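Local coordinates for alanine dehydrogenase/pyridine nucleotide transhydrogenase (Mycobacterium smegmatis str. MC2 155, PDB 3P2Y), which probably catalyses transhydrogenation between NADH and NADP as part of a proton pump spanning the membrane, at residues E304-G315 and V323-L331; A160-R170 and P294-A302. All coordinates share one frame; numbering follows the deposited sequence. Where two conformers were deposited one is given.

Both contacts lie in the C-terminal, Rossmann-type domain, and each packs a different partner on one of two neighbouring strands of its sheet. Interaction 2 is the buried one: helix 148-167 lies over strand 297-300 through valine, alanine and glycine contacts, with R170 at one end hydrogen-bonded to the turn before the strand and salt-bridged to the second subunit. Interaction 1 is only partly buried: loop 304-315 folds over strand 323-326 and the chain beyond it, using small side chains, a water, one weak backbone bond and a more exposed leucine. The two meet at D300, ending strand 297-300, whose carboxylate binds T312 OG1, and along the sheet, where T324 O probably accepts a hydrogen bond from V298 N.

Interaction 1 (E304-G315 and V323-L331); sequences ETGGNCELTEPG and VTITSPLNL. With EDO (1,2-ethanediol), chain F.
In the Rossmann-type domain, the loop from strand 297-300 to strand 317-320 folds over strand 323-326 and its exit, so that C309, T312 and P314 meet I325, S327 and L329. A type I beta turn, C309 to T312, shapes the inner part of this loop. T312 stands between two neighbours and offers each a different branch. Its methyl CG2 lies 3.5 Å from S327 CB, a close carbon contact, while OG1 passes 3.7 Å from I325 CG2 on its way to a hydrogen bond with OD2 of D300. The same carboxylate also takes the backbone N of N308 and of C309, and so anchors the loop to the end of strand 297-300. C309 SG is 4.2 Å from I325 CG2. The sulfur also accepts a fairly straight bond from L311 N at 3.6 Å, which ties it into the turn. S327 turns OG anti to the backbone N (chi1 176°), laying the hydroxyl 3.3 Å from P314 CA. One step on, the backbones join directly: G315 N gives S327 O a weak bond of 2.8 Å, bent to 129°. L329 closes the more exposed end by straddling two parts of the loop, with CD1 against G315 CA and CD2 3.4 Å from E304 N. The E304 side chain crosses that of L329 at about a right angle. A 1,2-ethanediol molecule, probably from the crystallisation liquor, sits beside T326 and P328, hydrogen-bonded to T317 OG1 and weakly to G315 O. A water bridges loop and strand: it accepts from E313 N at 2.9 Å and is also hydrogen-bonded to I325 O.

Interaction 2 (A160-R170 and P294-A302); sequences AVLLGASLSTR and PGSVVVDLA
R170, just beyond helix 148-167, reaches across to P294 and S296 in the turn leading into strand 297-300. From CB its chain runs extended through CG to CD, then bends (chi3 -61°), turning the guanidinium to P294-S296. P294 O lies beyond NH1, which gives that oxygen a hydrogen bond of 2.8 Å at 155°, in the carbonyl plane. NH1 also passes near G295 CA. NH2 gives S296 OG a longer hydrogen bond of 3.3 Å, so both acceptors lie at the guanidinium edge, near its plane. S296 OG bonds to Q293 O as well. The arginine charge has carboxylate partners too: D267 at NH2 and E337 of the second subunit at NH1. Beside it T169 OG1 lies 3.4 Å from G295 CA, where glycine leaves room. S168 OG accepts from R170 N in an ST turn that shapes the chain after the helix, and one water links this hydroxyl to G295 O while a second joins G295 O to L167 O. Along the helix the contact becomes apolar. V297 CG2 packs 3.6 Å from S168 N and also touches L167 CB, and V299 CG2 nestles 3.6 Å from G164 CA, at a point where the helix has no side chain. V299 CG1 reaches A160 and L163, and L301 CD2 ends 3.8 Å from A160 CB. The helix and strand segments run roughly antiparallel (153°), their axes 8.5 Å apart. The helix thus covers this face of the sheet, with L163 and L167 also on T326 of strand 323-326, V161 and A165 against helix 194-206, and L162 on A165 of the second subunit.

Interaction 1 (E304-G315 and V323-L331)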
loop_
_atom_site.group_PDB
_atom_site.type_symbol
_atom_site.label_atom_id
_atom_site.label_comp_id
_atom_site.label_asym_id
_atom_site.label_seq_id
_atom_site.Cartn_x
_atom_site.Cartn_y
_atom_site.Cartn_z
ATOM N N GLU A 304 -12.810 -8.365 -13.531
ATOM C CA GLU A 304 -12.700 -9.225 -14.714
ATOM C C GLU A 304 -14.063 -9.761 -15.147
ATOM O O GLU A 304 -14.274 -10.052 -16.345
ATOM C CB GLU A 304 -11.758 -10.393 -14.424
ATOM C CG GLU A 304 -11.191 -11.059 -15.673
ATOM C CD GLU A 304 -10.048 -10.238 -16.259
ATOM O OE1 GLU A 304 -8.931 -10.266 -15.672
ATOM O OE2 GLU A 304 -10.271 -9.541 -17.280
ATOM N N THR A 305 -14.986 -9.907 -14.196
ATOM C CA THR A 305 -16.330 -10.386 -14.534
ATOM C C THR A 305 -17.412 -9.327 -14.380
ATOM O O THR A 305 -18.583 -9.657 -14.171
ATOM C CB THR A 305 -16.704 -11.673 -13.771
ATOM O OG1 THR A 305 -16.551 -11.492 -12.347
ATOM C CG2 THR A 305 -15.839 -12.844 -14.262
ATOM N N GLY A 306 -17.024 -8.060 -14.488
ATOM C CA GLY A 306 -17.992 -6.976 -14.498
ATOM C C GLY A 306 -17.973 -6.079 -13.269
ATOM O O GLY A 306 -18.492 -4.961 -13.315
ATOM N N GLY A 307 -17.359 -6.558 -12.183
ATOM C CA GLY A 307 -17.288 -5.795 -10.921
ATOM C C GLY A 307 -18.509 -5.954 -10.030
ATOM O O GLY A 307 -19.636 -6.055 -10.521
ATOM N N ASN A 308 -18.292 -5.952 -8.712
ATOM C CA ASN A 308 -19.382 -5.965 -7.744
ATOM C C ASN A 308 -19.998 -4.589 -7.619
ATOM O O ASN A 308 -21.089 -4.448 -7.047
ATOM C CB ASN A 308 -18.881 -6.387 -6.354
ATOM C CG ASN A 308 -18.241 -7.783 -6.348
ATOM O OD1 ASN A 308 -17.102 -7.957 -5.894
ATOM N ND2 ASN A 308 -18.954 -8.776 -6.875
ATOM N N CYS A 309 -19.270 -3.573 -8.105
ATOM C CA CYS A 309 -19.718 -2.187 -7.986
ATOM C C CYS A 309 -20.142 -1.686 -9.349
ATOM O O CYS A 309 -19.415 -1.821 -10.327
ATOM C CB CYS A 309 -18.627 -1.272 -7.395
ATOM S SG CYS A 309 -19.131 0.452 -7.168
ATOM N N GLU A 310 -21.330 -1.093 -9.391
ATOM C CA GLU A 310 -21.891 -0.527 -10.621
ATOM C C GLU A 310 -20.968 0.501 -11.311
ATOM O O GLU A 310 -20.968 0.628 -12.540
ATOM C CB GLU A 310 -23.265 0.081 -10.284
ATOM C CG GLU A 310 -24.002 0.810 -11.404
ATOM C CD GLU A 310 -25.397 1.307 -10.971
ATOM O OE1 GLU A 310 -25.802 1.117 -9.787
ATOM O OE2 GLU A 310 -26.083 1.902 -11.835
ATOM N N LEU A 311 -20.182 1.225 -10.523
ATOM C CA LEU A 311 -19.348 2.294 -11.070
ATOM C C LEU A 311 -17.923 1.825 -11.391
ATOM O O LEU A 311 -17.093 2.606 -11.848
ATOM C CB LEU A 311 -19.339 3.485 -10.111
ATOM C CG LEU A 311 -20.720 4.105 -9.852
ATOM C CD1 LEU A 311 -20.675 5.063 -8.672
ATOM C CD2 LEU A 311 -21.237 4.814 -11.122
ATOM N N THR A 312 -17.649 0.546 -11.143
ATOM C CA THR A 312 -16.313 0.010 -11.393
ATOM C C THR A 312 -15.887 0.098 -12.845
ATOM O O THR A 312 -16.648 -0.268 -13.759
ATOM C CB THR A 312 -16.210 -1.444 -10.882
ATOM O OG1 THR A 312 -16.131 -1.390 -9.464
ATOM C CG2 THR A 312 -14.991 -2.184 -11.450
ATOM N N GLU A 313 -14.676 0.604 -13.047
ATOM C CA GLU A 313 -14.009 0.540 -14.347
ATOM C C GLU A 313 -12.850 -0.458 -14.230
ATOM O O GLU A 313 -11.819 -0.142 -13.619
ATOM C CB GLU A 313 -13.530 1.934 -14.755
ATOM C CG GLU A 313 -14.697 2.917 -14.945
ATOM C CD GLU A 313 -14.250 4.329 -15.301
ATOM O OE1 GLU A 313 -13.176 4.464 -15.924
ATOM O OE2 GLU A 313 -14.988 5.301 -14.960
ATOM N N PRO A 314 -13.016 -1.674 -14.798
ATOM C CA PRO A 314 -12.031 -2.766 -14.632
ATOM C C PRO A 314 -10.582 -2.353 -14.945
ATOM O O PRO A 314 -10.317 -1.689 -15.980
ATOM C CB PRO A 314 -12.544 -3.852 -15.602
ATOM C CG PRO A 314 -14.035 -3.628 -15.638
ATOM C CD PRO A 314 -14.212 -2.125 -15.548
ATOM N N GLY A 315 -9.667 -2.649 -14.025
ATOM C CA GLY A 315 -8.252 -2.322 -14.191
ATOM C C GLY A 315 -7.877 -0.853 -14.000
ATOM O O GLY A 315 -6.746 -0.478 -14.262
ATOM N N VAL A 323 -15.479 9.758 -4.040
ATOM C CA VAL A 323 -15.265 8.359 -3.561
ATOM C C VAL A 323 -14.395 7.610 -4.557
ATOM O O VAL A 323 -14.677 7.592 -5.771
ATOM C CB VAL A 323 -16.618 7.615 -3.336
ATOM C CG1 VAL A 323 -16.383 6.164 -2.894
ATOM C CG2 VAL A 323 -17.477 8.343 -2.284
ATOM N N THR A 324 -13.322 6.985 -4.064
ATOM C CA THR A 324 -12.363 6.340 -4.974
ATOM C C THR A 324 -12.857 4.915 -5.231
ATOM O O THR A 324 -13.170 4.185 -4.292
ATOM C CB THR A 324 -10.940 6.313 -4.363
ATOM O OG1 THR A 324 -10.478 7.653 -4.143
ATOM C CG2 THR A 324 -9.924 5.563 -5.273
ATOM N N ILE A 325 -12.973 4.527 -6.502
ATOM C CA ILE A 325 -13.387 3.175 -6.876
ATOM C C ILE A 325 -12.245 2.530 -7.649
ATOM O O ILE A 325 -11.886 3.016 -8.729
ATOM C CB ILE A 325 -14.648 3.217 -7.767
ATOM C CG1 ILE A 325 -15.646 4.253 -7.212
ATOM C CG2 ILE A 325 -15.260 1.818 -7.895
ATOM C CD1 ILE A 325 -16.265 3.834 -5.884
ATOM N N THR A 326 -11.670 1.448 -7.119
ATOM C CA THR A 326 -10.497 0.856 -7.774
ATOM C C THR A 326 -10.757 -0.600 -8.112
ATOM O O THR A 326 -11.435 -1.289 -7.349
ATOM C CB THR A 326 -9.222 1.035 -6.929
ATOM O OG1 THR A 326 -8.071 0.607 -7.680
ATOM C CG2 THR A 326 -9.314 0.240 -5.568
ATOM N N SER A 327 -10.218 -1.059 -9.242
ATOM C CA SER A 327 -10.519 -2.403 -9.722
ATOM C C SER A 327 -9.252 -3.124 -10.175
ATOM O O SER A 327 -8.998 -3.284 -11.398
ATOM C CB SER A 327 -11.581 -2.337 -10.859
ATOM O OG SER A 327 -11.819 -3.619 -11.410
ATOM N N PRO A 328 -8.453 -3.607 -9.215
ATOM C CA PRO A 328 -7.250 -4.364 -9.589
ATOM C C PRO A 328 -7.606 -5.684 -10.215
ATOM O O PRO A 328 -8.508 -6.358 -9.726
ATOM C CB PRO A 328 -6.548 -4.628 -8.251
ATOM C CG PRO A 328 -7.647 -4.533 -7.209
ATOM C CD PRO A 328 -8.620 -3.465 -7.752
ATOM N N LEU A 329 -6.887 -6.058 -11.270
ATOM C CA LEU A 329 -7.216 -7.306 -11.976
ATOM C C LEU A 329 -6.287 -8.479 -11.681
ATOM O O LEU A 329 -6.644 -9.640 -11.969
ATOM C CB LEU A 329 -7.290 -7.083 -13.485
ATOM C CG LEU A 329 -8.395 -6.096 -13.869
ATOM C CD1 LEU A 329 -8.253 -5.782 -15.359
ATOM C CD2 LEU A 329 -9.851 -6.625 -13.534
ATOM N N ASN A 330 -5.117 -8.205 -11.109
ATOM C CA ASN A 330 -4.224 -9.332 -10.811
ATOM C C ASN A 330 -3.432 -9.047 -9.564
ATOM O O ASN A 330 -2.237 -8.733 -9.624
ATOM C CB ASN A 330 -3.321 -9.629 -12.030
ATOM C CG ASN A 330 -2.550 -10.957 -11.902
ATOM O OD1 ASN A 330 -2.581 -11.630 -10.849
ATOM N ND2 ASN A 330 -1.831 -11.327 -12.985
ATOM N N LEU A 331 -4.114 -9.076 -8.412
ATOM C CA LEU A 331 -3.397 -8.800 -7.167
ATOM C C LEU A 331 -2.286 -9.827 -6.812
ATOM O O LEU A 331 -1.255 -9.430 -6.261
ATOM C CB LEU A 331 -4.374 -8.597 -6.001
ATOM C CG LEU A 331 -5.140 -7.272 -6.114
ATOM C CD1 LEU A 331 -6.194 -7.235 -4.982
ATOM C CD2 LEU A 331 -4.209 -6.035 -5.972
HETATM C C1 EDO F . -6.528 -0.509 -10.509
HETATM O O1 EDO F . -5.774 0.537 -11.164
HETATM C C2 EDO F . -5.747 -0.956 -9.275
HETATM O O2 EDO F . -4.400 -1.277 -9.683
HETATM O O HOH W 1 -12.690 1.252 -11.002
#

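Interaction 2 (A160-R170 and P294-A302)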
loop_
_atom_site.group_PDB
_atom_site.type_symbol
_atom_site.label_atom_id
_atom_site.label_comp_id
_atom_site.label_asym_id
_atom_site.label_seq_id
_atom_site.Cartn_x
_atom_site.Cartn_y
_atom_site.Cartn_z
ATOM N N ALA A 160 -5.459 -6.424 -1.321
ATOM C CA ALA A 160 -6.663 -5.544 -1.457
ATOM C C ALA A 160 -6.729 -4.514 -0.342
ATOM O O ALA A 160 -7.041 -3.334 -0.578
ATOM C CB ALA A 160 -8.004 -6.387 -1.505
ATOM N N VAL A 161 -6.417 -4.951 0.887
ATOM C CA VAL A 161 -6.400 -4.031 2.023
ATOM C C VAL A 161 -5.272 -3.029 1.896
ATOM O O VAL A 161 -5.465 -1.839 2.208
ATOM C CB VAL A 161 -6.314 -4.790 3.391
ATOM C CG1 VAL A 161 -6.118 -3.797 4.577
ATOM C CG2 VAL A 161 -7.600 -5.556 3.564
ATOM N N LEU A 162 -4.075 -3.492 1.527
ATOM C CA LEU A 162 -2.983 -2.528 1.353
ATOM C C LEU A 162 -3.358 -1.461 0.318
ATOM O O LEU A 162 -3.016 -0.277 0.478
ATOM C CB LEU A 162 -1.645 -3.211 0.971
ATOM C CG LEU A 162 -1.072 -4.106 2.082
ATOM C CD1 LEU A 162 0.247 -4.733 1.604
ATOM C CD2 LEU A 162 -0.834 -3.282 3.336
ATOM N N LEU A 163 -4.068 -1.885 -0.723
ATOM C CA LEU A 163 -4.424 -0.945 -1.808
ATOM C C LEU A 163 -5.452 0.039 -1.279
ATOM O O LEU A 163 -5.319 1.249 -1.502
ATOM C CB LEU A 163 -4.999 -1.716 -3.012
ATOM C CG LEU A 163 -5.472 -0.845 -4.182
ATOM C CD1 LEU A 163 -4.321 0.056 -4.712
ATOM C CD2 LEU A 163 -6.056 -1.753 -5.308
ATOM N N GLY A 164 -6.460 -0.470 -0.573
ATOM C CA GLY A 164 -7.471 0.420 0.038
ATOM C C GLY A 164 -6.829 1.439 0.975
ATOM O O GLY A 164 -7.152 2.656 0.940
ATOM N N ALA A 165 -5.943 0.956 1.845
ATOM C CA ALA A 165 -5.279 1.857 2.810
ATOM C C ALA A 165 -4.385 2.860 2.091
ATOM O O ALA A 165 -4.250 4.013 2.542
ATOM C CB ALA A 165 -4.474 1.033 3.824
ATOM N N SER A 166 -3.760 2.426 0.992
ATOM C CA SER A 166 -2.856 3.319 0.247
ATOM C C SER A 166 -3.621 4.425 -0.510
ATOM O O SER A 166 -3.092 5.546 -0.729
ATOM C CB SER A 166 -2.023 2.501 -0.753
ATOM O OG SER A 166 -1.170 1.616 -0.015
ATOM N N LEU A 167 -4.837 4.111 -0.957
ATOM C CA LEU A 167 -5.686 5.102 -1.681
ATOM C C LEU A 167 -6.520 6.010 -0.772
ATOM O O LEU A 167 -6.949 7.099 -1.182
ATOM C CB LEU A 167 -6.638 4.402 -2.658
ATOM C CG LEU A 167 -5.943 3.739 -3.849
ATOM C CD1 LEU A 167 -6.960 2.817 -4.569
ATOM C CD2 LEU A 167 -5.414 4.774 -4.818
ATOM N N SER A 168 -6.733 5.579 0.458
ATOM C CA SER A 168 -7.527 6.366 1.411
ATOM C C SER A 168 -6.895 7.750 1.645
ATOM O O SER A 168 -5.677 7.899 1.625
ATOM C CB SER A 168 -7.594 5.611 2.745
ATOM O OG SER A 168 -8.452 6.303 3.667
ATOM N N THR A 169 -7.724 8.753 1.917
ATOM C CA THR A 169 -7.175 10.070 2.264
ATOM C C THR A 169 -6.946 10.147 3.777
ATOM O O THR A 169 -6.520 11.164 4.268
ATOM C CB THR A 169 -8.138 11.182 1.854
ATOM O OG1 THR A 169 -9.395 10.935 2.482
ATOM C CG2 THR A 169 -8.288 11.186 0.329
ATOM N N ARG A 170 -7.216 9.042 4.493
ATOM C CA ARG A 170 -7.194 9.043 5.969
ATOM C C ARG A 170 -6.390 7.841 6.475
ATOM O O ARG A 170 -6.248 6.844 5.748
ATOM C CB ARG A 170 -8.634 8.904 6.484
ATOM C CG ARG A 170 -9.466 10.211 6.296
ATOM C CD ARG A 170 -10.878 10.098 6.848
ATOM N NE ARG A 170 -11.702 9.037 6.210
ATOM C CZ ARG A 170 -12.354 9.171 5.057
ATOM N NH1 ARG A 170 -12.220 10.277 4.300
ATOM N NH2 ARG A 170 -13.116 8.182 4.617
ATOM N N PRO A 294 -16.572 11.502 1.380
ATOM C CA PRO A 294 -15.424 11.807 0.525
ATOM C C PRO A 294 -14.150 11.145 1.050
ATOM O O PRO A 294 -13.952 11.105 2.265
ATOM C CB PRO A 294 -15.293 13.337 0.647
ATOM C CG PRO A 294 -16.713 13.800 0.864
ATOM C CD PRO A 294 -17.320 12.719 1.773
ATOM N N GLY A 295 -13.307 10.659 0.136
ATOM C CA GLY A 295 -12.030 10.025 0.503
ATOM C C GLY A 295 -12.143 8.557 0.896
ATOM O O GLY A 295 -11.109 7.875 1.112
ATOM N N SER A 296 -13.377 8.061 0.972
ATOM C CA SER A 296 -13.616 6.618 1.175
ATOM C C SER A 296 -13.194 5.856 -0.075
ATOM O O SER A 296 -13.033 6.458 -1.150
ATOM C CB SER A 296 -15.087 6.348 1.506
ATOM O OG SER A 296 -15.486 7.088 2.661
ATOM N N VAL A 297 -12.935 4.559 0.053
ATOM C CA VAL A 297 -12.458 3.779 -1.097
ATOM C C VAL A 297 -13.265 2.491 -1.211
ATOM O O VAL A 297 -13.521 1.831 -0.202
ATOM C CB VAL A 297 -10.954 3.359 -0.918
ATOM C CG1 VAL A 297 -10.442 2.560 -2.128
ATOM C CG2 VAL A 297 -10.031 4.591 -0.709
ATOM N N VAL A 298 -13.630 2.131 -2.443
ATOM C CA VAL A 298 -14.200 0.831 -2.748
ATOM C C VAL A 298 -13.148 0.067 -3.539
ATOM O O VAL A 298 -12.715 0.529 -4.612
ATOM C CB VAL A 298 -15.489 0.944 -3.639
ATOM C CG1 VAL A 298 -16.018 -0.470 -4.079
ATOM C CG2 VAL A 298 -16.595 1.723 -2.895
ATOM N N VAL A 299 -12.743 -1.091 -3.018
ATOM C CA VAL A 299 -11.763 -1.951 -3.719
ATOM C C VAL A 299 -12.570 -3.154 -4.226
ATOM O O VAL A 299 -13.006 -4.011 -3.452
ATOM C CB VAL A 299 -10.636 -2.431 -2.793
ATOM C CG1 VAL A 299 -9.576 -3.243 -3.625
ATOM C CG2 VAL A 299 -9.955 -1.232 -2.053
ATOM N N ASP A 300 -12.810 -3.176 -5.533
ATOM C CA ASP A 300 -13.655 -4.188 -6.176
ATOM C C ASP A 300 -12.735 -5.213 -6.820
ATOM O O ASP A 300 -11.984 -4.892 -7.759
ATOM C CB ASP A 300 -14.533 -3.450 -7.219
ATOM C CG ASP A 300 -15.569 -4.339 -7.905
ATOM O OD1 ASP A 300 -15.499 -5.585 -7.849
ATOM O OD2 ASP A 300 -16.439 -3.742 -8.591
ATOM N N LEU A 301 -12.741 -6.444 -6.301
ATOM C CA LEU A 301 -11.858 -7.486 -6.829
ATOM C C LEU A 301 -12.456 -8.252 -7.996
ATOM O O LEU A 301 -11.799 -9.120 -8.562
ATOM C CB LEU A 301 -11.466 -8.509 -5.755
ATOM C CG LEU A 301 -10.777 -7.952 -4.492
ATOM C CD1 LEU A 301 -10.169 -9.106 -3.677
ATOM C CD2 LEU A 301 -9.720 -6.944 -4.885
ATOM N N ALA A 302 -13.685 -7.919 -8.362
ATOM C CA ALA A 302 -14.433 -8.715 -9.356
ATOM C C ALA A 302 -14.471 -8.084 -10.769
ATOM O O ALA A 302 -15.337 -8.432 -11.591
ATOM C CB ALA A 302 -15.860 -8.986 -8.836
HETATM O O HOH W 2 -9.560 8.030 -1.479
HETATM O O HOH W 3 -10.814 5.759 2.833
#